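Local structure of bacteriohemerythrin (4XPX) at residues V55-F58 and K59-T63; A75-A78 and E79-L83. The protein reversibly binds molecular oxygen at a non-haem di-iron centre and may store it or deliver it to oxygen-requiring enzymes. One frame throughout, in Å; residues are numbered along the deposited sequence.

Interaction 1: V55-F58 and K59-T63. With FE2 (Fe (II) ion), chain C; FE2 (Fe (II) ion), chain B.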
ATOM      1  N   VAL A  55      -5.127   1.064   3.943  1.00  7.77           N
ATOM      2  CA  VAL A  55      -6.550   0.691   3.913  1.00  8.80           C
ATOM      3  C   VAL A  55      -7.383   1.855   3.444  1.00  8.65           C
ATOM      4  O   VAL A  55      -8.342   1.638   2.644  1.00  9.55           O
ATOM      5  CB  VAL A  55      -6.948   0.142   5.269  1.00 10.24           C
ATOM      6  CG1 VAL A  55      -8.490   0.081   5.434  1.00 15.16           C
ATOM      7  CG2 VAL A  55      -6.316  -1.141   5.597  1.00 12.35           C
ATOM      8  N   MET A  56      -7.087   3.048   3.877  1.00  8.50           N
ATOM      9  CA  MET A  56      -7.820   4.206   3.434  1.00 10.03           C
ATOM     10  C   MET A  56      -7.632   4.453   1.951  1.00  7.50           C
ATOM     11  O   MET A  56      -8.619   4.766   1.212  1.00  8.99           O
ATOM     12  CB  MET A  56      -7.376   5.416   4.253  1.00 10.12           C
ATOM     13  CG  MET A  56      -8.132   6.670   3.954  1.00 15.35           C
ATOM     14  SD  MET A  56      -7.520   7.485   2.473  1.00 14.79           S
ATOM     15  CE  MET A  56      -5.831   7.850   2.863  1.00 18.23           C
ATOM     16  N   HIS A  57      -6.414   4.275   1.437  1.00  7.32           N
ATOM     17  CA  HIS A  57      -6.138   4.402   0.027  1.00  7.25           C
ATOM     18  C   HIS A  57      -6.990   3.393  -0.768  1.00  7.00           C
ATOM     19  O   HIS A  57      -7.585   3.736  -1.833  1.00  7.44           O
ATOM     20  CB  HIS A  57      -4.656   4.170  -0.212  1.00  7.24           C
ATOM     21  CG  HIS A  57      -4.326   3.980  -1.674  1.00  7.42           C
ATOM     22  ND1 HIS A  57      -4.606   4.917  -2.642  1.00  7.50           N
ATOM     23  CD2 HIS A  57      -3.804   2.918  -2.339  1.00  7.11           C
ATOM     24  CE1 HIS A  57      -4.247   4.414  -3.836  1.00  7.65           C
ATOM     25  NE2 HIS A  57      -3.764   3.198  -3.683  1.00  7.85           N
ATOM     26  N   PHE A  58      -7.006   2.155  -0.333  1.00  7.65           N
ATOM     27  CA  PHE A  58      -7.798   1.139  -1.030  1.00  7.52           C
ATOM     28  C   PHE A  58      -9.241   1.546  -1.062  1.00  8.21           C
ATOM     29  O   PHE A  58      -9.924   1.375  -2.114  1.00  8.65           O
ATOM     30  CB  PHE A  58      -7.633  -0.222  -0.361  1.00  8.19           C
ATOM     31  CG  PHE A  58      -6.236  -0.841  -0.533  1.00  7.91           C
ATOM     32  CD1 PHE A  58      -5.954  -1.972   0.230  1.00  8.78           C
ATOM     33  CD2 PHE A  58      -5.312  -0.377  -1.429  1.00  8.28           C
ATOM     34  CE1 PHE A  58      -4.738  -2.624   0.090  1.00  9.18           C
ATOM     35  CE2 PHE A  58      -4.113  -1.061  -1.521  1.00  8.91           C
ATOM     36  CZ  PHE A  58      -3.829  -2.170  -0.816  1.00  9.14           C
ATOM     37  N   LYS A  59      -9.787   2.031   0.023  1.00  8.59           N
ATOM     38  CA  LYS A  59     -11.188   2.484   0.070  1.00  9.92           C
ATOM     39  C   LYS A  59     -11.385   3.605  -0.904  1.00  9.59           C
ATOM     40  O   LYS A  59     -12.473   3.699  -1.536  1.00 10.05           O
ATOM     41  CB  LYS A  59     -11.561   2.853   1.484  1.00 10.61           C
ATOM     42  CG  LYS A  59     -11.730   1.728   2.417  1.00 15.88           C
ATOM     43  CD  LYS A  59     -12.058   2.311   3.811  1.00 22.74           C
ATOM     44  CE  LYS A  59     -12.188   1.230   4.845  1.00 28.06           C
ATOM     45  NZ  LYS A  59     -12.382   2.092   6.075  1.00 29.62           N
ATOM     46  N   SER A  60     -10.436   4.507  -1.009  1.00  9.65           N
ATOM     47  CA  SER A  60     -10.574   5.616  -1.927  1.00  9.50           C
ATOM     48  C   SER A  60     -10.641   5.157  -3.361  1.00  8.25           C
ATOM     49  O   SER A  60     -11.536   5.598  -4.151  1.00  9.39           O
ATOM     50  CB  SER A  60      -9.399   6.565  -1.775  1.00  9.99           C
ATOM     51  OG  SER A  60      -9.243   7.130  -0.472  1.00 11.97           O
ATOM     52  N   GLU A  61      -9.732   4.272  -3.759  1.00  8.07           N
ATOM     53  CA  GLU A  61      -9.757   3.729  -5.107  1.00  7.85           C
ATOM     54  C   GLU A  61     -11.077   2.952  -5.314  1.00  7.98           C
ATOM     55  O   GLU A  61     -11.698   3.073  -6.420  1.00  9.10           O
ATOM     56  CB  GLU A  61      -8.620   2.726  -5.347  1.00  8.37           C
ATOM     57  CG  GLU A  61      -7.249   3.372  -5.499  1.00  8.04           C
ATOM     58  CD  GLU A  61      -6.197   2.346  -5.905  1.00  7.07           C
ATOM     59  OE1 GLU A  61      -6.500   1.168  -5.914  1.00  7.97           O
ATOM     60  OE2 GLU A  61      -5.051   2.819  -6.229  1.00  7.32           O
ATOM     61  N   GLU A  62     -11.484   2.158  -4.374  1.00  8.64           N
ATOM     62  CA  GLU A  62     -12.679   1.305  -4.567  1.00  9.16           C
ATOM     63  C   GLU A  62     -13.902   2.147  -4.712  1.00  9.06           C
ATOM     64  O   GLU A  62     -14.783   1.816  -5.561  1.00  9.66           O
ATOM     65  CB  GLU A  62     -12.815   0.339  -3.396  1.00  9.43           C
ATOM     66  CG  GLU A  62     -11.755  -0.736  -3.434  1.00  9.24           C
ATOM     67  CD  GLU A  62     -11.556  -1.468  -2.124  1.00  9.95           C
ATOM     68  OE1 GLU A  62     -12.529  -1.498  -1.273  1.00 13.87           O
ATOM     69  OE2 GLU A  62     -10.489  -2.105  -1.894  1.00  9.88           O
ATOM     70  N   THR A  63     -14.068   3.191  -3.936  1.00  9.53           N
ATOM     71  CA  THR A  63     -15.245   4.039  -4.048  1.00 10.51           C
ATOM     72  C   THR A  63     -15.293   4.640  -5.408  1.00  9.63           C
ATOM     73  O   THR A  63     -16.416   4.663  -6.062  1.00 10.93           O
ATOM     74  CB  THR A  63     -15.233   5.134  -2.964  1.00 12.31           C
ATOM     75  OG1 THR A  63     -15.250   4.540  -1.656  1.00 15.37           O
ATOM     76  CG2 THR A  63     -16.400   6.073  -3.110  1.00 15.15           C
TER
HETATM   77 FE   FE2 C 202      -3.147   2.040  -5.387  1.00  7.98          FE
HETATM   78 FE   FE2 B 201      -5.254  -0.579  -6.195  1.00  7.01          FE
HETATM   79  O   HOH W   1      -3.766   0.283  -4.705  1.00 10.45           O
HETATM   80  O   HOH W   2      -1.285   0.907  -4.132  1.00  4.72           O
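His-57 and Glu-61 sit one turn apart on helix 40-67, joined by the i to i+4 bond from Glu-61 N to His-57 O (2.9 Å, N-H...O 170°), one of five such bonds that carry the α-helix through 55-63. The same two residues meet again through their side chains at an iron. His-57 reaches it with NE2 at 2.1 Å, and Glu-61 OE2 lies 2.2 Å from the same ion. Glu-61 OE1 goes to the second iron, also at 2.2 Å, making the carboxylate a bridge with one oxygen per metal. Its plane is turned 70° from the imidazole, and NE2 and OE2 are neighbours because they share a metal, not a proton. The torsions bring the groups together: CG of His-57 lies anti to its backbone N (chi1 167°), which turns the ring slightly forward along the helix, while Glu-61, with CG anti to its carbonyl carbon, leans back a turn to meet it. Gln-20 accepts from His-57 ND1 and Tyr-124 hydrogen-bonds Glu-61 OE2, a second shell that steadies the ring and the carboxylate. Water 1 forms a further bridge between the irons.

Away from the metals, Met-56 SD stands 3.4 Å from Ser-60 OG, whose hydroxyl also meets Gln-20. Toward solvent, the extended Lys-59 runs alongside Val-55, bringing CE to 3.9 Å from CG1. Thr-63 N and OG1 approach Lys-59 O from opposite faces of its carbonyl plane. The His-x-x-x-Glu pair on one helix, with its glutamate bridging two irons, is the signature of the hemerythrin di-iron site.

Interaction 2: A75-A78 and E79-L83; sequences AHKA and EHDKL. With FE2 (Fe (II) ion), chain B.
His-76 and His-80, a helical turn apart, bind the same iron through their NE2 atoms, each at 2.2 Å. Their rings therefore converge, and the two NE2 atoms come within 3.0 Å of each other as fellow ligands without a hydrogen bond. The pair is an offset edge-to-face arrangement, with the edge of His-76 directed at the face of His-80, ring centroids 4.5 Å apart and planes at 78°. CD2 of His-76 lies over that face. Different chi1 settings make this possible: the His-76 ring is carried forward along the helix with CG anti to N (-170°), while CG of His-80 is anti to its carbonyl carbon (-69°) and leans back to meet it. Water 1, Glu-61, His-116 and Asp-121 complete the six ligands of this iron.

In the next shell, Glu-62 OE2 accepts a hydrogen bond from His-80 ND1, helping to fix the rotation of that ring and probably making its NE2 a stronger donor to the metal. Phe-58 stacks on the same imidazole. The backbone bond from His-80 N to His-76 O, 3.1 Å long, holds the two ligand positions in helical register.

Farther from the iron, Lys-77 and Asp-81 form an i to i+4 salt bridge. The lysine bends at its last torsion, bringing NZ to the syn lone pair of OD2 at 2.7 Å. Beside Ala-75, Glu-79 folds back at chi2, and water 3 donates to Glu-79 OE2 at 3.0 Å; its approach to Ala-75 O is unusually short and doubtful. The His-x-x-x-His pair on helix 73-95 supplies two of the three histidines at this iron, the arrangement characteristic of the five-histidine hemerythrin centre in its four-helix bundle.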
ATOM      1  N   ALA A  75     -12.394  -7.507  -9.291  1.00  9.79           N
ATOM      2  CA  ALA A  75     -11.067  -8.227  -9.266  1.00 11.28           C
ATOM      3  C   ALA A  75     -10.046  -7.331  -8.565  1.00  9.62           C
ATOM      4  O   ALA A  75      -9.206  -7.815  -7.783  1.00 10.32           O
ATOM      5  CB  ALA A  75     -10.605  -8.562 -10.685  1.00 12.79           C
ATOM      6  N   HIS A  76     -10.085  -6.044  -8.830  1.00  8.65           N
ATOM      7  CA  HIS A  76      -9.134  -5.136  -8.198  1.00  8.50           C
ATOM      8  C   HIS A  76      -9.344  -5.105  -6.718  1.00  8.98           C
ATOM      9  O   HIS A  76      -8.366  -5.227  -5.909  1.00  8.36           O
ATOM     10  CB  HIS A  76      -9.301  -3.777  -8.842  1.00  8.83           C
ATOM     11  CG  HIS A  76      -8.262  -2.789  -8.483  1.00  7.95           C
ATOM     12  ND1 HIS A  76      -7.834  -1.884  -9.423  1.00  8.65           N
ATOM     13  CD2 HIS A  76      -7.595  -2.492  -7.327  1.00  7.82           C
ATOM     14  CE1 HIS A  76      -6.910  -1.110  -8.805  1.00  8.31           C
ATOM     15  NE2 HIS A  76      -6.756  -1.421  -7.546  1.00  7.76           N
ATOM     16  N   LYS A  77     -10.586  -4.987  -6.254  1.00  8.50           N
ATOM     17  CA  LYS A  77     -10.868  -5.042  -4.818  1.00  8.82           C
ATOM     18  C   LYS A  77     -10.387  -6.319  -4.219  1.00  8.75           C
ATOM     19  O   LYS A  77      -9.911  -6.330  -3.059  1.00  9.36           O
ATOM     20  CB  LYS A  77     -12.343  -4.837  -4.568  1.00  9.90           C
ATOM     21  CG  LYS A  77     -12.702  -4.860  -3.094  1.00 10.77           C
ATOM     22  CD  LYS A  77     -14.114  -4.468  -2.833  1.00 14.39           C
ATOM     23  CE  LYS A  77     -14.446  -4.323  -1.353  1.00 19.02           C
ATOM     24  NZ  LYS A  77     -14.295  -5.568  -0.651  1.00 23.99           N
ATOM     25  N   ALA A  78     -10.537  -7.442  -4.919  1.00  9.38           N
ATOM     26  CA  ALA A  78     -10.036  -8.728  -4.372  1.00  9.35           C
ATOM     27  C   ALA A  78      -8.567  -8.693  -4.115  1.00  8.44           C
ATOM     28  O   ALA A  78      -8.082  -9.262  -3.114  1.00  9.17           O
ATOM     29  CB  ALA A  78     -10.458  -9.859  -5.275  1.00 11.42           C
ATOM     30  N   GLU A  79      -7.782  -8.063  -4.992  1.00  8.42           N
ATOM     31  CA  GLU A  79      -6.342  -7.914  -4.746  1.00  7.79           C
ATOM     32  C   GLU A  79      -6.077  -7.118  -3.490  1.00  7.48           C
ATOM     33  O   GLU A  79      -5.248  -7.476  -2.643  1.00  8.74           O
ATOM     34  CB  GLU A  79      -5.609  -7.301  -5.920  1.00  8.66           C
ATOM     35  CG  GLU A  79      -5.782  -8.012  -7.255  1.00  9.39           C
ATOM     36  CD  GLU A  79      -5.401  -9.464  -7.340  1.00  9.61           C
ATOM     37  OE1 GLU A  79      -4.653  -9.951  -6.465  1.00 10.10           O
ATOM     38  OE2 GLU A  79      -5.902 -10.199  -8.313  1.00 10.81           O
ATOM     39  N   HIS A  80      -6.768  -6.005  -3.351  1.00  7.74           N
ATOM     40  CA  HIS A  80      -6.657  -5.174  -2.111  1.00  7.76           C
ATOM     41  C   HIS A  80      -6.978  -6.000  -0.900  1.00  7.97           C
ATOM     42  O   HIS A  80      -6.229  -5.969   0.120  1.00  8.32           O
ATOM     43  CB  HIS A  80      -7.619  -4.010  -2.140  1.00  7.26           C
ATOM     44  CG  HIS A  80      -7.304  -2.964  -3.148  1.00  7.41           C
ATOM     45  ND1 HIS A  80      -8.172  -1.919  -3.360  1.00  7.97           N
ATOM     46  CD2 HIS A  80      -6.240  -2.694  -3.945  1.00  7.39           C
ATOM     47  CE1 HIS A  80      -7.625  -1.097  -4.259  1.00  7.74           C
ATOM     48  NE2 HIS A  80      -6.420  -1.538  -4.611  1.00  7.55           N
ATOM     49  N   ASP A  81      -8.100  -6.745  -0.935  1.00  8.56           N
ATOM     50  CA  ASP A  81      -8.577  -7.434   0.271  1.00  9.53           C
ATOM     51  C   ASP A  81      -7.597  -8.525   0.666  1.00  9.47           C
ATOM     52  O   ASP A  81      -7.408  -8.715   1.923  1.00 10.05           O
ATOM     53  CB  ASP A  81      -9.954  -7.955   0.043  1.00 11.59           C
ATOM     54  CG  ASP A  81     -11.041  -6.841   0.011  1.00 12.71           C
ATOM     55  OD1 ASP A  81     -10.842  -5.738   0.482  1.00 16.84           O
ATOM     56  OD2 ASP A  81     -12.145  -7.131  -0.437  1.00 16.71           O
ATOM     57  N   LYS A  82      -6.922  -9.156  -0.252  1.00  9.89           N
ATOM     58  CA  LYS A  82      -5.936 -10.172   0.177  1.00 10.26           C
ATOM     59  C   LYS A  82      -4.767  -9.464   0.887  1.00  9.49           C
ATOM     60  O   LYS A  82      -4.293 -10.008   1.907  1.00 11.21           O
ATOM     61  CB  LYS A  82      -5.442 -10.960  -1.027  1.00 11.03           C
ATOM     62  CG  LYS A  82      -6.340 -12.046  -1.559  1.00 14.26           C
ATOM     63  CD  LYS A  82      -6.502 -13.165  -0.618  1.00 16.98           C
ATOM     64  CE  LYS A  82      -7.417 -14.285  -1.330  1.00 21.31           C
ATOM     65  NZ  LYS A  82      -7.575 -15.364  -0.272  1.00 28.81           N
ATOM     66  N   LEU A  83      -4.312  -8.310   0.409  1.00  9.08           N
ATOM     67  CA  LEU A  83      -3.261  -7.597   1.103  1.00  9.14           C
ATOM     68  C   LEU A  83      -3.700  -7.150   2.466  1.00  8.86           C
ATOM     69  O   LEU A  83      -2.900  -7.265   3.462  1.00  9.45           O
ATOM     70  CB  LEU A  83      -2.708  -6.457   0.287  1.00 10.29           C
ATOM     71  CG  LEU A  83      -1.510  -5.791   0.977  1.00 11.53           C
ATOM     72  CD1 LEU A  83      -0.275  -6.652   1.059  1.00 11.99           C
ATOM     73  CD2 LEU A  83      -1.161  -4.475   0.411  1.00 12.57           C
TER
HETATM   74 FE   FE2 B 201      -5.254  -0.579  -6.195  1.00  7.01          FE
HETATM   75  O   HOH W   3      -8.854 -10.280  -8.199  1.00 25.56           O
HETATM   76  O   HOH W   1      -3.766   0.283  -4.705  1.00 10.45           O

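Interaction 1 precedes interaction 2 along the chain, on helices 40-67 and 73-95, which follow one another in the hemerythrin bundle. Their centres lie 11 Å apart, and the bond between Glu-62 and His-80 ties the two helices directly. The iron bound by His-76 and His-80 also receives Glu-61 OE1, while water 1 belongs to both contacts. Helix 40-67 thus contributes to both metals and helix 73-95 to one. His-21, His-116 and Asp-121 supply the remaining protein ligands from helices 15-34 and 103-121. Four helices thereby converge on the di-iron centre, where this protein binds oxygen.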